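Local coordinates for nucleoplasmin-like protein (PDB 1NLQ) that binds core histones as a nucleoplasmin-family chaperone, here represented by its N-terminal core, and functions in ATP-facilitated assembly of approximately regularly spaced nucleosomal arrays, at residues Val18-Asp23 and Arg28-Val33; Val51-Pro56 and Val79-Ser84. All coordinates share one frame; numbering follows the deposited sequence.

Contact 1: residues Val18-Asp23 and Arg28-Val33; sequences VTWDVD and RGQKLV
Q30 NE2 donates to V22 O at 3.2 Å, with an N-H...O angle of 140°, and also to Y26 O in the turn joining the segments. The site lies at one end of the nucleoplasmin jelly-roll β-sandwich, where the chain crosses from strand 17-20 of one sheet to strand 31-39 of the other. The second end of the same amide is held too: OE1 accepts R28 N at 2.9 Å, which fixes the rotation of the group. Deeper in, W20 carries the apolar half. Its CG stands anti to the backbone N (chi1 177°), sending the indole across to L32, whose CB lies 3.4 Å from the centroid of the six-membered ring and only 4° off its normal, a CH-pi contact over the face. L32 CD2 reaches the five-membered ring, 3.7 Å from W20 CG. W20 NE1 hydrogen-bonds N103 OD1 of strand 97-104. With a valine in place of W20, L32 CB would probably lose the face it packs on, and N103 OD1 its indole N-H. At the exposed end, D23 and R28 form a long salt bridge, D23 OD1 to R28 NH1 at 3.7 Å, with carboxylate and guanidinium planes almost perpendicular.

Contact 2: residues Val51-Pro56 and Val79-Ser84; sequences VEVNTP and VEFYES
V53 has chi1 at 68°, which puts CG1 between the backbone N and the carbonyl carbon and turns CG2 anti to that N; F81, with chi1 at -55°, holds its ring anti to the carbonyl carbon. From facing sheets the two side chains come from opposite directions, and these torsions bring V53 CG2 to the far end of the phenyl ring, 3.5 Å from F81 CZ and 3.7 Å from F81 CE2. The methyl comes in obliquely. This is packing across the β-sandwich of the nucleoplasmin core: strand 48-55 belongs to one sheet, strand 74-82 to the other. Both side chains also touch V86 of strand 86-92 and F6 of a neighbouring subunit, whose ring meets that of F81 with the planes at about 40°, so the contact borders the pentamer interface. Farther along, T55 splits its two branches. CG2 packs on S84 CB at 3.9 Å, while OG1 sits 4.1 Å from F81 CD2. A water spans the two hydroxyls, 2.8 Å from S84 OG and, in a weak bond, 3.3 Å from T55 OG1; it lies in the plane of the F81 ring, at its edge. No direct hydrogen bond joins the two segments, which suggests that they are joined mainly by apolar packing, with one water supplying the polar link between hydroxyls where the strands give way to loops.

Both contacts bridge the two sheets of the sandwich, and strands 31-39 and 74-82, one from each contact, are neighbours in the same sheet. Contact 2 is the buried one, its centre about 8 Å from the chain's centre; contact 1, at about 12 Å, is partly buried, grading from an aromatic-aliphatic pair to a side-chain amide and a loose charge pair, whereas contact 2 has no charge pair or direct hydrogen bond between its two segments. Both reach a second subunit, contact 1 through a salt bridge from K31 NZ to its E4, contact 2 through apolar packing on its F6. They meet at E83 and S84: Q30 O lies 2.8 Å from E83 N, a probable hydrogen bond, and W20 CZ3 packs 3.3 Å from S84 O.

Contact 1: residues Val18-Asp23 and Arg28-Val33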
ATOM      1  N   VAL A  18      -3.073   1.629 -24.178  1.00 19.69           N
ATOM      2  CA  VAL A  18      -1.851   2.422 -24.096  1.00 19.69           C
ATOM      3  C   VAL A  18      -0.697   1.429 -24.080  1.00 19.69           C
ATOM      4  O   VAL A  18      -0.743   0.416 -23.375  1.00 19.69           O
ATOM      5  CB  VAL A  18      -1.801   3.293 -22.818  1.00 30.61           C
ATOM      6  CG1 VAL A  18      -0.505   4.082 -22.781  1.00 30.61           C
ATOM      7  CG2 VAL A  18      -2.980   4.254 -22.789  1.00 30.61           C
ATOM      8  N   THR A  19       0.321   1.699 -24.887  1.00 22.67           N
ATOM      9  CA  THR A  19       1.474   0.826 -24.965  1.00 22.67           C
ATOM     10  C   THR A  19       2.740   1.539 -24.523  1.00 22.67           C
ATOM     11  O   THR A  19       2.966   2.701 -24.861  1.00 22.67           O
ATOM     12  CB  THR A  19       1.690   0.299 -26.406  1.00 24.38           C
ATOM     13  OG1 THR A  19       0.564  -0.488 -26.810  1.00 24.38           O
ATOM     14  CG2 THR A  19       2.948  -0.555 -26.473  1.00 24.38           C
ATOM     15  N   TRP A  20       3.553   0.836 -23.746  1.00 22.43           N
ATOM     16  CA  TRP A  20       4.825   1.368 -23.283  1.00 22.43           C
ATOM     17  C   TRP A  20       5.885   0.569 -24.029  1.00 22.43           C
ATOM     18  O   TRP A  20       5.925  -0.657 -23.948  1.00 22.43           O
ATOM     19  CB  TRP A  20       5.005   1.162 -21.776  1.00 21.52           C
ATOM     20  CG  TRP A  20       6.346   1.646 -21.272  1.00 21.52           C
ATOM     21  CD1 TRP A  20       6.767   2.944 -21.177  1.00 21.52           C
ATOM     22  CD2 TRP A  20       7.433   0.838 -20.800  1.00 21.52           C
ATOM     23  NE1 TRP A  20       8.050   2.995 -20.673  1.00 21.52           N
ATOM     24  CE2 TRP A  20       8.480   1.716 -20.433  1.00 21.52           C
ATOM     25  CE3 TRP A  20       7.624  -0.542 -20.647  1.00 21.52           C
ATOM     26  CZ2 TRP A  20       9.701   1.257 -19.925  1.00 21.52           C
ATOM     27  CZ3 TRP A  20       8.842  -1.000 -20.139  1.00 21.52           C
ATOM     28  CH2 TRP A  20       9.865  -0.097 -19.784  1.00 21.52           C
ATOM     29  N   ASP A  21       6.734   1.259 -24.768  1.00 37.48           N
ATOM     30  CA  ASP A  21       7.776   0.566 -25.507  1.00 37.48           C
ATOM     31  C   ASP A  21       8.910   1.510 -25.821  1.00 37.48           C
ATOM     32  O   ASP A  21       9.316   1.646 -26.981  1.00 37.48           O
ATOM     33  CB  ASP A  21       7.218  -0.012 -26.799  1.00 58.19           C
ATOM     34  CG  ASP A  21       8.195  -0.942 -27.478  1.00 58.19           C
ATOM     35  OD1 ASP A  21       7.822  -1.522 -28.515  1.00 58.19           O
ATOM     36  OD2 ASP A  21       9.333  -1.094 -26.975  1.00 58.19           O
ATOM     37  N   VAL A  22       9.420   2.135 -24.761  1.00 48.33           N
ATOM     38  CA  VAL A  22      10.516   3.089 -24.822  1.00 48.33           C
ATOM     39  C   VAL A  22      11.715   2.661 -25.664  1.00 48.33           C
ATOM     40  O   VAL A  22      12.573   1.902 -25.202  1.00 48.33           O
ATOM     41  CB  VAL A  22      11.022   3.414 -23.397  1.00 41.09           C
ATOM     42  CG1 VAL A  22      12.260   4.297 -23.454  1.00 41.09           C
ATOM     43  CG2 VAL A  22       9.923   4.090 -22.614  1.00 41.09           C
ATOM     44  N   ASP A  23      11.774   3.169 -26.893  1.00 55.05           N
ATOM     45  CA  ASP A  23      12.879   2.869 -27.791  1.00 55.05           C
ATOM     46  C   ASP A  23      12.946   1.378 -28.115  1.00 55.05           C
ATOM     47  O   ASP A  23      13.973   0.721 -27.902  1.00 55.05           O
ATOM     48  CB  ASP A  23      14.180   3.361 -27.154  1.00 58.08           C
ATOM     49  CG  ASP A  23      14.225   4.876 -27.052  1.00 58.08           C
ATOM     50  OD1 ASP A  23      14.916   5.410 -26.154  1.00 58.08           O
ATOM     51  OD2 ASP A  23      13.556   5.530 -27.889  1.00 58.08           O
ATOM     52  N   ARG A  28      18.611  -1.555 -22.525  1.00 20.42           N
ATOM     53  CA  ARG A  28      19.531  -0.806 -21.685  1.00 20.42           C
ATOM     54  C   ARG A  28      19.076  -0.764 -20.232  1.00 20.42           C
ATOM     55  O   ARG A  28      19.466   0.114 -19.466  1.00 20.42           O
ATOM     56  CB  ARG A  28      19.747   0.610 -22.239  1.00 27.01           C
ATOM     57  CG  ARG A  28      18.516   1.487 -22.337  1.00 27.01           C
ATOM     58  CD  ARG A  28      18.928   2.944 -22.608  1.00 27.01           C
ATOM     59  NE  ARG A  28      19.632   3.108 -23.881  1.00 27.01           N
ATOM     60  CZ  ARG A  28      19.029   3.192 -25.063  1.00 27.01           C
ATOM     61  NH1 ARG A  28      17.704   3.138 -25.144  1.00 27.01           N
ATOM     62  NH2 ARG A  28      19.748   3.312 -26.169  1.00 27.01           N
ATOM     63  N   GLY A  29      18.247  -1.729 -19.855  1.00 20.58           N
ATOM     64  CA  GLY A  29      17.782  -1.797 -18.480  1.00 20.58           C
ATOM     65  C   GLY A  29      16.530  -1.003 -18.186  1.00 20.58           C
ATOM     66  O   GLY A  29      16.173  -0.815 -17.020  1.00 20.58           O
ATOM     67  N   GLN A  30      15.849  -0.537 -19.223  1.00 19.53           N
ATOM     68  CA  GLN A  30      14.638   0.231 -18.992  1.00 19.53           C
ATOM     69  C   GLN A  30      13.595  -0.594 -18.252  1.00 19.53           C
ATOM     70  O   GLN A  30      13.403  -1.776 -18.532  1.00 19.53           O
ATOM     71  CB  GLN A  30      14.049   0.760 -20.305  1.00 25.08           C
ATOM     72  CG  GLN A  30      13.673  -0.284 -21.334  1.00 25.08           C
ATOM     73  CD  GLN A  30      14.777  -0.502 -22.355  1.00 25.08           C
ATOM     74  OE1 GLN A  30      15.869  -0.943 -22.009  1.00 25.08           O
ATOM     75  NE2 GLN A  30      14.495  -0.178 -23.622  1.00 25.08           N
ATOM     76  N   LYS A  31      12.931   0.040 -17.291  1.00 18.63           N
ATOM     77  CA  LYS A  31      11.910  -0.627 -16.499  1.00 18.63           C
ATOM     78  C   LYS A  31      10.743   0.302 -16.225  1.00 18.63           C
ATOM     79  O   LYS A  31      10.931   1.482 -15.948  1.00 18.63           O
ATOM     80  CB  LYS A  31      12.489  -1.095 -15.158  1.00 25.38           C
ATOM     81  CG  LYS A  31      11.470  -1.754 -14.229  1.00 25.38           C
ATOM     82  CD  LYS A  31      12.016  -1.986 -12.821  1.00 25.38           C
ATOM     83  CE  LYS A  31      13.261  -2.862 -12.833  1.00 25.38           C
ATOM     84  NZ  LYS A  31      13.695  -3.250 -11.457  1.00 25.38           N
ATOM     85  N   LEU A  32       9.538  -0.244 -16.309  1.00 16.65           N
ATOM     86  CA  LEU A  32       8.332   0.521 -16.031  1.00 16.65           C
ATOM     87  C   LEU A  32       7.770   0.005 -14.717  1.00 16.65           C
ATOM     88  O   LEU A  32       7.482  -1.185 -14.580  1.00 16.65           O
ATOM     89  CB  LEU A  32       7.299   0.318 -17.134  1.00 18.87           C
ATOM     90  CG  LEU A  32       5.967   1.039 -16.911  1.00 18.87           C
ATOM     91  CD1 LEU A  32       6.183   2.550 -16.882  1.00 18.87           C
ATOM     92  CD2 LEU A  32       5.009   0.666 -18.018  1.00 18.87           C
ATOM     93  N   VAL A  33       7.630   0.890 -13.738  1.00 16.67           N
ATOM     94  CA  VAL A  33       7.096   0.493 -12.448  1.00 16.67           C
ATOM     95  C   VAL A  33       5.709   1.097 -12.328  1.00 16.67           C
ATOM     96  O   VAL A  33       5.553   2.305 -12.447  1.00 16.67           O
ATOM     97  CB  VAL A  33       7.959   1.023 -11.285  1.00 18.77           C
ATOM     98  CG1 VAL A  33       7.397   0.521  -9.955  1.00 18.77           C
ATOM     99  CG2 VAL A  33       9.407   0.576 -11.462  1.00 18.77           C
TER

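Contact 2: residues Val51-Pro56 and Val79-Ser84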
ATOM      1  N   VAL A  51      -8.471  -3.377 -15.930  1.00 15.60           N
ATOM      2  CA  VAL A  51      -7.318  -3.072 -16.764  1.00 15.60           C
ATOM      3  C   VAL A  51      -6.509  -4.351 -16.894  1.00 15.60           C
ATOM      4  O   VAL A  51      -6.203  -5.004 -15.904  1.00 15.60           O
ATOM      5  CB  VAL A  51      -6.424  -1.983 -16.135  1.00 17.63           C
ATOM      6  CG1 VAL A  51      -5.195  -1.744 -17.001  1.00 17.63           C
ATOM      7  CG2 VAL A  51      -7.210  -0.695 -15.968  1.00 17.63           C
ATOM      8  N   GLU A  52      -6.185  -4.718 -18.122  1.00 17.22           N
ATOM      9  CA  GLU A  52      -5.416  -5.923 -18.371  1.00 17.22           C
ATOM     10  C   GLU A  52      -4.050  -5.527 -18.892  1.00 17.22           C
ATOM     11  O   GLU A  52      -3.939  -4.621 -19.718  1.00 17.22           O
ATOM     12  CB  GLU A  52      -6.123  -6.778 -19.414  1.00 25.61           C
ATOM     13  CG  GLU A  52      -5.349  -8.016 -19.809  1.00 25.61           C
ATOM     14  CD  GLU A  52      -5.810  -8.564 -21.134  1.00 25.61           C
ATOM     15  OE1 GLU A  52      -6.935  -9.099 -21.214  1.00 25.61           O
ATOM     16  OE2 GLU A  52      -5.036  -8.441 -22.104  1.00 25.61           O
ATOM     17  N   VAL A  53      -3.007  -6.187 -18.407  1.00 17.29           N
ATOM     18  CA  VAL A  53      -1.667  -5.880 -18.870  1.00 17.29           C
ATOM     19  C   VAL A  53      -1.235  -6.987 -19.826  1.00 17.29           C
ATOM     20  O   VAL A  53      -1.562  -8.155 -19.628  1.00 17.29           O
ATOM     21  CB  VAL A  53      -0.653  -5.758 -17.687  1.00 18.22           C
ATOM     22  CG1 VAL A  53      -0.433  -7.102 -17.024  1.00 18.22           C
ATOM     23  CG2 VAL A  53       0.672  -5.215 -18.196  1.00 18.22           C
ATOM     24  N   ASN A  54      -0.524  -6.599 -20.882  1.00 21.35           N
ATOM     25  CA  ASN A  54      -0.052  -7.551 -21.877  1.00 21.35           C
ATOM     26  C   ASN A  54       1.429  -7.382 -22.158  1.00 21.35           C
ATOM     27  O   ASN A  54       1.900  -6.280 -22.416  1.00 21.35           O
ATOM     28  CB  ASN A  54      -0.799  -7.374 -23.200  1.00 22.76           C
ATOM     29  CG  ASN A  54      -2.276  -7.646 -23.077  1.00 22.76           C
ATOM     30  OD1 ASN A  54      -3.061  -6.764 -22.704  1.00 22.76           O
ATOM     31  ND2 ASN A  54      -2.671  -8.879 -23.372  1.00 22.76           N
ATOM     32  N   THR A  55       2.164  -8.481 -22.102  1.00 28.30           N
ATOM     33  CA  THR A  55       3.584  -8.450 -22.408  1.00 28.30           C
ATOM     34  C   THR A  55       3.901  -9.729 -23.160  1.00 28.30           C
ATOM     35  O   THR A  55       3.836 -10.817 -22.601  1.00 28.30           O
ATOM     36  CB  THR A  55       4.458  -8.373 -21.141  1.00 32.44           C
ATOM     37  OG1 THR A  55       4.451  -7.035 -20.625  1.00 32.44           O
ATOM     38  CG2 THR A  55       5.884  -8.759 -21.467  1.00 32.44           C
ATOM     39  N   PRO A  56       4.243  -9.614 -24.450  1.00 43.26           N
ATOM     40  CA  PRO A  56       4.558 -10.820 -25.225  1.00 43.26           C
ATOM     41  C   PRO A  56       5.753 -11.539 -24.616  1.00 43.26           C
ATOM     42  O   PRO A  56       5.751 -12.767 -24.460  1.00 43.26           O
ATOM     43  CB  PRO A  56       4.868 -10.265 -26.616  1.00 47.67           C
ATOM     44  CG  PRO A  56       4.057  -8.975 -26.662  1.00 47.67           C
ATOM     45  CD  PRO A  56       4.351  -8.411 -25.292  1.00 47.67           C
ATOM     46  N   VAL A  79       4.103  -3.149  -9.368  1.00 15.24           N
ATOM     47  CA  VAL A  79       4.698  -4.184 -10.193  1.00 15.24           C
ATOM     48  C   VAL A  79       5.640  -3.554 -11.197  1.00 15.24           C
ATOM     49  O   VAL A  79       5.568  -2.358 -11.464  1.00 15.24           O
ATOM     50  CB  VAL A  79       3.628  -4.988 -10.952  1.00 14.76           C
ATOM     51  CG1 VAL A  79       2.743  -5.714  -9.970  1.00 14.76           C
ATOM     52  CG2 VAL A  79       2.801  -4.068 -11.835  1.00 14.76           C
ATOM     53  N   GLU A  80       6.547  -4.356 -11.739  1.00 17.43           N
ATOM     54  CA  GLU A  80       7.478  -3.842 -12.722  1.00 17.43           C
ATOM     55  C   GLU A  80       7.604  -4.694 -13.963  1.00 17.43           C
ATOM     56  O   GLU A  80       7.401  -5.907 -13.937  1.00 17.43           O
ATOM     57  CB  GLU A  80       8.856  -3.632 -12.106  1.00 34.80           C
ATOM     58  CG  GLU A  80       9.390  -4.777 -11.295  1.00 34.80           C
ATOM     59  CD  GLU A  80      10.787  -4.475 -10.791  1.00 34.80           C
ATOM     60  OE1 GLU A  80      10.968  -3.422 -10.137  1.00 34.80           O
ATOM     61  OE2 GLU A  80      11.702  -5.281 -11.053  1.00 34.80           O
ATOM     62  N   PHE A  81       7.933  -4.023 -15.057  1.00 16.03           N
ATOM     63  CA  PHE A  81       8.109  -4.656 -16.350  1.00 16.03           C
ATOM     64  C   PHE A  81       9.484  -4.221 -16.834  1.00 16.03           C
ATOM     65  O   PHE A  81       9.756  -3.035 -17.008  1.00 16.03           O
ATOM     66  CB  PHE A  81       7.013  -4.186 -17.298  1.00 15.26           C
ATOM     67  CG  PHE A  81       5.626  -4.406 -16.762  1.00 15.26           C
ATOM     68  CD1 PHE A  81       4.922  -3.372 -16.145  1.00 15.26           C
ATOM     69  CD2 PHE A  81       5.046  -5.666 -16.819  1.00 15.26           C
ATOM     70  CE1 PHE A  81       3.662  -3.598 -15.592  1.00 15.26           C
ATOM     71  CE2 PHE A  81       3.791  -5.904 -16.272  1.00 15.26           C
ATOM     72  CZ  PHE A  81       3.093  -4.870 -15.654  1.00 15.26           C
ATOM     73  N   TYR A  82      10.351  -5.200 -17.044  1.00 19.82           N
ATOM     74  CA  TYR A  82      11.723  -4.939 -17.442  1.00 19.82           C
ATOM     75  C   TYR A  82      11.965  -5.201 -18.921  1.00 19.82           C
ATOM     76  O   TYR A  82      11.554  -6.230 -19.451  1.00 19.82           O
ATOM     77  CB  TYR A  82      12.635  -5.823 -16.596  1.00 24.38           C
ATOM     78  CG  TYR A  82      14.117  -5.710 -16.865  1.00 24.38           C
ATOM     79  CD1 TYR A  82      14.864  -4.651 -16.353  1.00 24.38           C
ATOM     80  CD2 TYR A  82      14.784  -6.702 -17.580  1.00 24.38           C
ATOM     81  CE1 TYR A  82      16.244  -4.588 -16.541  1.00 24.38           C
ATOM     82  CE2 TYR A  82      16.156  -6.650 -17.771  1.00 24.38           C
ATOM     83  CZ  TYR A  82      16.881  -5.591 -17.248  1.00 24.38           C
ATOM     84  OH  TYR A  82      18.246  -5.560 -17.424  1.00 24.38           O
ATOM     85  N   GLU A  83      12.622  -4.255 -19.577  1.00 20.71           N
ATOM     86  CA  GLU A  83      12.957  -4.384 -20.994  1.00 20.71           C
ATOM     87  C   GLU A  83      11.926  -5.163 -21.782  1.00 20.71           C
ATOM     88  O   GLU A  83      12.222  -6.230 -22.330  1.00 20.71           O
ATOM     89  CB  GLU A  83      14.316  -5.076 -21.143  1.00 23.39           C
ATOM     90  CG  GLU A  83      15.476  -4.256 -20.637  1.00 23.39           C
ATOM     91  CD  GLU A  83      16.796  -4.977 -20.763  1.00 23.39           C
ATOM     92  OE1 GLU A  83      17.838  -4.324 -20.584  1.00 23.39           O
ATOM     93  OE2 GLU A  83      16.792  -6.195 -21.033  1.00 23.39           O
ATOM     94  N   SER A  84      10.706  -4.645 -21.840  1.00 26.51           N
ATOM     95  CA  SER A  84       9.668  -5.330 -22.581  1.00 26.51           C
ATOM     96  C   SER A  84       8.584  -4.368 -23.019  1.00 26.51           C
ATOM     97  O   SER A  84       8.406  -3.299 -22.434  1.00 26.51           O
ATOM     98  CB  SER A  84       9.082  -6.482 -21.744  1.00 34.97           C
ATOM     99  OG  SER A  84       8.674  -6.052 -20.455  1.00 34.97           O
TER
HETATM  100  O   HOH W   1       7.205  -7.784 -18.889  1.00 32.16           O